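Local coordinates for protein RNA-directed RNA polymerase (Infectious pancreatic necrosis virus, PDB 3ZED) that probably copies the viral RNA genome as an RNA-dependent RNA polymerase and probably occurs both free and covalently attached to the genomic RNA, at residues 130-134 / 629-634; 412-416 / 779-783; 635-639 / 671-675. One frame throughout, in Å; residues are numbered along the deposited sequence.

Interaction 1: 130-134 / 629-634; sequences QLTFF and TAAKHM
F134 reaches across from helix 125-137 and lies against T629, A630 and H633 of helix 625-645. The methyl CG2 of T629 sits over one face of the F134 ring, 4.0 Å from the ring centroid, a CH-pi contact. The far rim of the ring turns its edge toward the face of the H633 imidazole. This is an offset edge-to-face pair with centroids 5.5 Å apart and planes at 70°. F134 CE2 also touches CB of H633 at 3.7 Å.

One helical turn earlier, Q130 meets A630, H633 and M634. Its chain bends at chi2, and CG rests 3.7 Å from the methyl CE of M634. The amide plane is nearly parallel to the imidazole plane, 14° apart, although the side chains cross at about a right angle. Q130 OE1 stands 3.1 Å from H633 ND1, but the angle is too poor for a hydrogen bond. A630 fills the middle, with its CB 3.7 Å from L131 CD2. With only a methyl there, the CA atoms of Q130 and A630 come within 5.5 Å.

In T629 the methyl is anti to the backbone N, which sets it against the F134 ring. Its OG1 turns back to bond the carbonyl of P625 in its own helix. Behind the contact, L131 packs on L147 and V150 of helix 143-156, and M634 on Y613 of helix 604-621. The helix segments meet at 120°, 9.2 Å between axes, and join the palm and thumb family regions. Cohesion across this interface therefore comes from aromatic and aliphatic contacts rather than from directional polar bonds.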
loop_
_atom_site.group_PDB
_atom_site.type_symbol
_atom_site.label_atom_id
_atom_site.label_comp_id
_atom_site.label_asym_id
_atom_site.label_seq_id
_atom_site.Cartn_x
_atom_site.Cartn_y
_atom_site.Cartn_z
ATOM N N GLN B 130 8.734 27.012 22.588
ATOM C CA GLN B 130 7.547 26.921 23.440
ATOM C C GLN B 130 7.675 25.788 24.474
ATOM O O GLN B 130 7.411 26.008 25.653
ATOM C CB GLN B 130 6.285 26.743 22.587
ATOM C CG GLN B 130 5.932 27.974 21.750
ATOM C CD GLN B 130 5.654 29.210 22.572
ATOM O OE1 GLN B 130 5.012 29.167 23.619
ATOM N NE2 GLN B 130 6.138 30.341 22.111
ATOM N N LEU B 131 8.155 24.611 24.048
ATOM C CA LEU B 131 8.383 23.471 24.941
ATOM C C LEU B 131 9.357 23.849 26.051
ATOM O O LEU B 131 9.101 23.525 27.220
ATOM C CB LEU B 131 8.913 22.256 24.161
ATOM C CG LEU B 131 7.949 21.561 23.204
ATOM C CD1 LEU B 131 8.712 20.666 22.267
ATOM C CD2 LEU B 131 6.862 20.748 23.955
ATOM N N THR B 132 10.465 24.551 25.702
ATOM C CA THR B 132 11.473 24.999 26.678
ATOM C C THR B 132 10.860 25.996 27.686
ATOM O O THR B 132 11.122 25.883 28.894
ATOM C CB THR B 132 12.681 25.633 25.973
ATOM O OG1 THR B 132 13.150 24.741 24.978
ATOM C CG2 THR B 132 13.808 25.977 26.943
ATOM N N PHE B 133 10.061 26.962 27.193
ATOM C CA PHE B 133 9.422 27.932 28.086
ATOM C C PHE B 133 8.476 27.243 29.056
ATOM O O PHE B 133 8.486 27.569 30.237
ATOM C CB PHE B 133 8.650 29.035 27.331
ATOM C CG PHE B 133 7.836 29.921 28.273
ATOM C CD1 PHE B 133 8.462 30.678 29.264
ATOM C CD2 PHE B 133 6.444 29.949 28.202
ATOM C CE1 PHE B 133 7.713 31.476 30.137
ATOM C CE2 PHE B 133 5.700 30.769 29.054
ATOM C CZ PHE B 133 6.343 31.546 29.996
ATOM N N PHE B 134 7.674 26.289 28.575
ATOM C CA PHE B 134 6.731 25.648 29.471
ATOM C C PHE B 134 7.448 24.687 30.428
ATOM O O PHE B 134 6.951 24.498 31.540
ATOM C CB PHE B 134 5.576 24.992 28.695
ATOM C CG PHE B 134 4.584 26.020 28.177
ATOM C CD1 PHE B 134 3.875 26.843 29.059
ATOM C CD2 PHE B 134 4.348 26.159 26.811
ATOM C CE1 PHE B 134 2.946 27.784 28.577
ATOM C CE2 PHE B 134 3.430 27.108 26.331
ATOM C CZ PHE B 134 2.732 27.916 27.218
ATOM N N THR B 629 0.579 21.317 26.477
ATOM C CA THR B 629 0.591 22.703 26.953
ATOM C C THR B 629 1.153 23.631 25.859
ATOM O O THR B 629 0.509 24.642 25.551
ATOM C CB THR B 629 1.375 22.841 28.271
ATOM O OG1 THR B 629 1.005 21.773 29.154
ATOM C CG2 THR B 629 1.127 24.175 28.957
ATOM N N ALA B 630 2.314 23.246 25.235
ATOM C CA ALA B 630 2.957 24.005 24.157
ATOM C C ALA B 630 2.105 24.034 22.869
ATOM O O ALA B 630 1.916 25.123 22.326
ATOM C CB ALA B 630 4.329 23.447 23.855
ATOM N N ALA B 631 1.584 22.864 22.394
ATOM C CA ALA B 631 0.757 22.797 21.177
ATOM C C ALA B 631 -0.575 23.558 21.340
ATOM O O ALA B 631 -0.976 24.241 20.395
ATOM C CB ALA B 631 0.488 21.354 20.770
ATOM N N LYS B 632 -1.252 23.446 22.515
ATOM C CA LYS B 632 -2.511 24.168 22.788
ATOM C C LYS B 632 -2.256 25.673 22.655
ATOM O O LYS B 632 -3.006 26.367 21.969
ATOM C CB LYS B 632 -3.087 23.830 24.185
ATOM C CG LYS B 632 -4.402 24.536 24.526
ATOM C CD LYS B 632 -4.897 24.191 25.936
ATOM C CE LYS B 632 -6.364 24.541 26.119
ATOM N NZ LYS B 632 -6.943 24.086 27.430
ATOM N N HIS B 633 -1.159 26.148 23.275
ATOM C CA HIS B 633 -0.737 27.544 23.222
ATOM C C HIS B 633 -0.527 27.991 21.772
ATOM O O HIS B 633 -1.047 29.025 21.369
ATOM C CB HIS B 633 0.547 27.761 24.036
ATOM C CG HIS B 633 1.052 29.169 23.949
ATOM N ND1 HIS B 633 2.030 29.527 23.041
ATOM C CD2 HIS B 633 0.638 30.279 24.602
ATOM C CE1 HIS B 633 2.220 30.830 23.216
ATOM N NE2 HIS B 633 1.397 31.323 24.132
ATOM N N MET B 634 0.202 27.190 20.989
ATOM C CA MET B 634 0.478 27.449 19.578
ATOM C C MET B 634 -0.812 27.494 18.764
ATOM O O MET B 634 -0.968 28.380 17.930
ATOM C CB MET B 634 1.428 26.392 19.012
ATOM C CG MET B 634 2.854 26.580 19.455
ATOM S SD MET B 634 3.735 27.759 18.408
ATOM C CE MET B 634 3.502 29.255 19.303
#

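Interaction 2: 412-416 / 779-783; sequences PQHMQ and KSSLT
L782 pushes its CD1 methyl into a recess formed by P412, Q413 and Q416 on the first turn of helix 412-426. CD1 lies 3.7 Å from CB of P412. The L782 side chain has CG beside its own backbone N (chi1 -56°), and CD1 leads into the contact. Q416 has CG anti to the backbone N (chi1 -169°) and stays extended beyond it. Its amide is thus carried across L782 at a slant, and Q416 NE2 comes within 3.6 Å of L782 CG. Q413 is instead bent at chi2 (75°). This brings its NE2 to 3.7 Å from L782 CD1, the side chains passing in opposite directions.

A water joins the segments. It accepts from Q416 NE2 at 2.7 Å and is hydrogen-bonded to S781 OG at 2.8 Å. Q416 NE2 also bonds the carbonyl of M445, and S781 OG bonds N446. S780 is the N-cap of helix 781-789; its OG receives weak bonds from N of L782 and T783.

Helix 438-452 lies beside both segments, with P449 against L782 and S450 against P412. The start of helix 781-789, the last helix modelled, is thus docked on two palm-region helices.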
loop_
_atom_site.group_PDB
_atom_site.type_symbol
_atom_site.label_atom_id
_atom_site.label_comp_id
_atom_site.label_asym_id
_atom_site.label_seq_id
_atom_site.Cartn_x
_atom_site.Cartn_y
_atom_site.Cartn_z
ATOM N N PRO B 412 7.605 -12.526 -9.006
ATOM C CA PRO B 412 6.398 -12.393 -9.843
ATOM C C PRO B 412 5.359 -13.476 -9.498
ATOM O O PRO B 412 4.160 -13.209 -9.560
ATOM C CB PRO B 412 6.941 -12.539 -11.268
ATOM C CG PRO B 412 8.388 -12.091 -11.159
ATOM C CD PRO B 412 8.826 -12.646 -9.832
ATOM N N GLN B 413 5.832 -14.655 -9.029
ATOM C CA GLN B 413 5.018 -15.809 -8.637
ATOM C C GLN B 413 4.176 -15.538 -7.389
ATOM O O GLN B 413 3.090 -16.102 -7.279
ATOM C CB GLN B 413 5.883 -17.067 -8.448
ATOM C CG GLN B 413 6.368 -17.680 -9.801
ATOM C CD GLN B 413 7.494 -16.886 -10.462
ATOM O OE1 GLN B 413 8.248 -16.146 -9.803
ATOM N NE2 GLN B 413 7.609 -16.977 -11.778
ATOM N N HIS B 414 4.640 -14.672 -6.472
ATOM C CA HIS B 414 3.836 -14.265 -5.308
ATOM C C HIS B 414 2.618 -13.471 -5.788
ATOM O O HIS B 414 1.498 -13.738 -5.350
ATOM C CB HIS B 414 4.649 -13.416 -4.328
ATOM C CG HIS B 414 5.600 -14.192 -3.482
ATOM N ND1 HIS B 414 6.958 -14.182 -3.744
ATOM C CD2 HIS B 414 5.365 -14.951 -2.383
ATOM C CE1 HIS B 414 7.511 -14.941 -2.803
ATOM N NE2 HIS B 414 6.591 -15.423 -1.959
ATOM N N MET B 415 2.836 -12.516 -6.721
ATOM C CA MET B 415 1.738 -11.712 -7.262
ATOM C C MET B 415 0.791 -12.579 -8.092
ATOM O O MET B 415 -0.417 -12.361 -8.057
ATOM C CB MET B 415 2.267 -10.538 -8.093
ATOM C CG MET B 415 1.163 -9.676 -8.646
ATOM S SD MET B 415 1.772 -8.094 -9.186
ATOM C CE MET B 415 0.329 -7.513 -10.028
ATOM N N GLN B 416 1.345 -13.563 -8.829
ATOM C CA GLN B 416 0.555 -14.486 -9.629
ATOM C C GLN B 416 -0.403 -15.293 -8.726
ATOM O O GLN B 416 -1.556 -15.489 -9.101
ATOM C CB GLN B 416 1.476 -15.410 -10.419
ATOM C CG GLN B 416 0.737 -16.228 -11.470
ATOM C CD GLN B 416 1.704 -17.014 -12.287
ATOM O OE1 GLN B 416 2.485 -17.811 -11.760
ATOM N NE2 GLN B 416 1.676 -16.798 -13.586
ATOM N N LYS B 779 6.599 -23.677 -19.433
ATOM C CA LYS B 779 7.501 -22.530 -19.310
ATOM C C LYS B 779 6.711 -21.387 -18.720
ATOM O O LYS B 779 5.574 -21.167 -19.146
ATOM C CB LYS B 779 8.089 -22.141 -20.672
ATOM N N SER B 780 7.265 -20.672 -17.732
ATOM C CA SER B 780 6.529 -19.560 -17.128
ATOM C C SER B 780 6.367 -18.383 -18.100
ATOM O O SER B 780 7.350 -17.810 -18.579
ATOM C CB SER B 780 7.212 -19.084 -15.847
ATOM O OG SER B 780 6.688 -17.845 -15.401
ATOM N N SER B 781 5.118 -18.012 -18.357
ATOM C CA SER B 781 4.763 -16.842 -19.151
ATOM C C SER B 781 5.375 -15.568 -18.496
ATOM O O SER B 781 5.734 -14.628 -19.205
ATOM C CB SER B 781 3.245 -16.725 -19.239
ATOM O OG SER B 781 2.676 -16.584 -17.942
ATOM N N LEU B 782 5.525 -15.569 -17.143
ATOM C CA LEU B 782 6.123 -14.463 -16.387
ATOM C C LEU B 782 7.584 -14.219 -16.827
ATOM O O LEU B 782 7.986 -13.066 -16.999
ATOM C CB LEU B 782 6.024 -14.688 -14.866
ATOM C CG LEU B 782 4.617 -14.932 -14.287
ATOM C CD1 LEU B 782 4.651 -15.028 -12.763
ATOM C CD2 LEU B 782 3.630 -13.867 -14.728
ATOM N N THR B 783 8.341 -15.299 -17.088
ATOM C CA THR B 783 9.714 -15.228 -17.599
ATOM C C THR B 783 9.693 -14.743 -19.063
ATOM O O THR B 783 10.509 -13.896 -19.435
ATOM C CB THR B 783 10.406 -16.584 -17.456
ATOM O OG1 THR B 783 10.479 -16.898 -16.063
ATOM C CG2 THR B 783 11.809 -16.604 -18.079
HETATM O O HOH W 1 3.273 -17.798 -15.543
#

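Interaction 3: 635-639 / 671-675; sequences SLDKR and LSEPL
R639 extends from helix 625-645 to the loop 671-675 and gives its guanidinium to main-chain carbonyls there. The shortest and straightest bond runs from NH2 of R639 to O of L671, at 2.7 Å and 164° at the hydrogen. This acceptor lies at the edge of the guanidinium, close to its plane. NH2 is tilted 24° from the carbonyl plane. R639 NH1 adds two weak bonds, one to S672 O at 3.0 Å and one to L671 O at 3.3 Å. The carbonyl of L671 is therefore shared by both terminal nitrogens, while S672 O receives only the weak bond from NH1 among the guanidinium nitrogens.

NH2 has a second partner, a salt bridge to E614 of helix 604-621. The carboxylate of E614 also accepts from S635 OG and from the backbone N of L675. It links both segments, and its negative charge probably offsets that of the arginine. NE of R639 is different: it is buried by this contact and has no polar partner in the model. R639 NE lies 4.0 Å from P674 CG.

The arginine chain is extended from CG to NE, which carries the charged group across to the loop. P674 covers one face of the guanidinium, with its N 3.8 Å above the plane near the centre. L636 CD2 meets P674 CG at 4.1 Å, a looser apolar touch at the surface. Behind the loop, the L671 side chain packs on E614 and L618, and its backbone bonds L653. S672 OG is bonded to T670.

The arrangement is an arginine tying a loop to a helix through adjacent backbone carbonyls, backed by a buttressing glutamate. Here it fastens the loop leading to helix 677-683 within the thumb region.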
loop_
_atom_site.group_PDB
_atom_site.type_symbol
_atom_site.label_atom_id
_atom_site.label_comp_id
_atom_site.label_asym_id
_atom_site.label_seq_id
_atom_site.Cartn_x
_atom_site.Cartn_y
_atom_site.Cartn_z
ATOM N N SER B 635 -1.736 26.554 19.026
ATOM C CA SER B 635 -3.020 26.447 18.339
ATOM C C SER B 635 -3.920 27.666 18.621
ATOM O O SER B 635 -4.538 28.186 17.690
ATOM C CB SER B 635 -3.728 25.162 18.744
ATOM O OG SER B 635 -5.100 25.233 18.401
ATOM N N LEU B 636 -3.987 28.119 19.887
ATOM C CA LEU B 636 -4.823 29.261 20.264
ATOM C C LEU B 636 -4.191 30.583 19.791
ATOM O O LEU B 636 -4.921 31.460 19.329
ATOM C CB LEU B 636 -5.111 29.281 21.777
ATOM C CG LEU B 636 -6.002 28.134 22.333
ATOM C CD1 LEU B 636 -6.078 28.180 23.856
ATOM C CD2 LEU B 636 -7.423 28.184 21.767
ATOM N N ASP B 637 -2.843 30.700 19.843
ATOM C CA ASP B 637 -2.126 31.885 19.367
ATOM C C ASP B 637 -2.294 32.041 17.846
ATOM O O ASP B 637 -2.485 33.163 17.382
ATOM C CB ASP B 637 -0.638 31.834 19.750
ATOM C CG ASP B 637 0.121 33.132 19.520
ATOM O OD1 ASP B 637 -0.157 34.121 20.242
ATOM O OD2 ASP B 637 1.026 33.146 18.652
ATOM N N LYS B 638 -2.253 30.924 17.084
ATOM C CA LYS B 638 -2.452 30.922 15.629
ATOM C C LYS B 638 -3.892 31.310 15.288
ATOM O O LYS B 638 -4.113 32.004 14.295
ATOM C CB LYS B 638 -2.118 29.553 14.999
ATOM C CG LYS B 638 -0.641 29.123 15.033
ATOM C CD LYS B 638 0.259 29.842 14.044
ATOM C CE LYS B 638 1.702 29.606 14.402
ATOM N NZ LYS B 638 2.548 30.781 14.074
ATOM N N ARG B 639 -4.866 30.858 16.109
ATOM C CA ARG B 639 -6.287 31.160 15.949
ATOM C C ARG B 639 -6.562 32.639 16.243
ATOM O O ARG B 639 -7.434 33.236 15.606
ATOM C CB ARG B 639 -7.133 30.276 16.872
ATOM C CG ARG B 639 -7.354 28.856 16.371
ATOM C CD ARG B 639 -8.286 28.131 17.321
ATOM N NE ARG B 639 -8.300 26.685 17.090
ATOM C CZ ARG B 639 -9.117 26.062 16.252
ATOM N NH1 ARG B 639 -10.016 26.749 15.553
ATOM N NH2 ARG B 639 -9.050 24.751 16.109
ATOM N N LEU B 671 -12.141 20.879 12.802
ATOM C CA LEU B 671 -11.194 21.605 13.643
ATOM C C LEU B 671 -11.512 23.110 13.691
ATOM O O LEU B 671 -10.668 23.892 14.139
ATOM C CB LEU B 671 -9.744 21.364 13.162
ATOM C CG LEU B 671 -9.230 19.915 13.134
ATOM C CD1 LEU B 671 -7.731 19.871 12.830
ATOM C CD2 LEU B 671 -9.507 19.197 14.422
ATOM N N SER B 672 -12.748 23.515 13.277
ATOM C CA SER B 672 -13.192 24.918 13.283
ATOM C C SER B 672 -13.272 25.456 14.713
ATOM O O SER B 672 -12.957 26.628 14.951
ATOM C CB SER B 672 -14.526 25.080 12.566
ATOM O OG SER B 672 -15.544 24.301 13.168
ATOM N N GLU B 673 -13.649 24.586 15.674
ATOM C CA GLU B 673 -13.660 24.945 17.096
ATOM C C GLU B 673 -12.443 24.298 17.773
ATOM O O GLU B 673 -12.039 23.205 17.354
ATOM C CB GLU B 673 -14.979 24.548 17.781
ATOM C CG GLU B 673 -16.103 25.564 17.566
ATOM C CD GLU B 673 -15.820 26.999 17.982
ATOM O OE1 GLU B 673 -15.552 27.232 19.183
ATOM O OE2 GLU B 673 -15.870 27.893 17.106
ATOM N N PRO B 674 -11.796 24.963 18.762
ATOM C CA PRO B 674 -10.607 24.350 19.393
ATOM C C PRO B 674 -10.909 23.000 20.027
ATOM O O PRO B 674 -12.041 22.741 20.458
ATOM C CB PRO B 674 -10.202 25.365 20.475
ATOM C CG PRO B 674 -10.871 26.634 20.093
ATOM C CD PRO B 674 -12.123 26.266 19.373
ATOM N N LEU B 675 -9.898 22.127 20.042
ATOM C CA LEU B 675 -9.955 20.789 20.632
ATOM C C LEU B 675 -10.325 20.870 22.134
ATOM O O LEU B 675 -9.755 21.685 22.870
ATOM C CB LEU B 675 -8.565 20.137 20.462
ATOM C CG LEU B 675 -8.421 18.646 20.724
ATOM C CD1 LEU B 675 -7.233 18.113 19.973
ATOM C CD2 LEU B 675 -8.228 18.343 22.211
#

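In the fold
From the N terminus, helix 125-137 waits nearly 500 residues for its partner, helix 625-645, in interaction 1. Segment 412-416 lies within that long loop, but its partner 779-783 follows much later, so interactions 1 and 2 cross. Interaction 3 opens directly after interaction 1 on the same helix and closes a short loop of 31 residues, nested inside the loop of interaction 2. Helix 625-645 thus meets the N-terminal part of the palm region through one turn and a thumb loop through the next, the centres of interactions 1 and 3 lying about 14 Å apart. Interaction 2, its centre about 56 Å from that of interaction 1, joins the C-terminal region to the palm on the opposite side of the chain's centre.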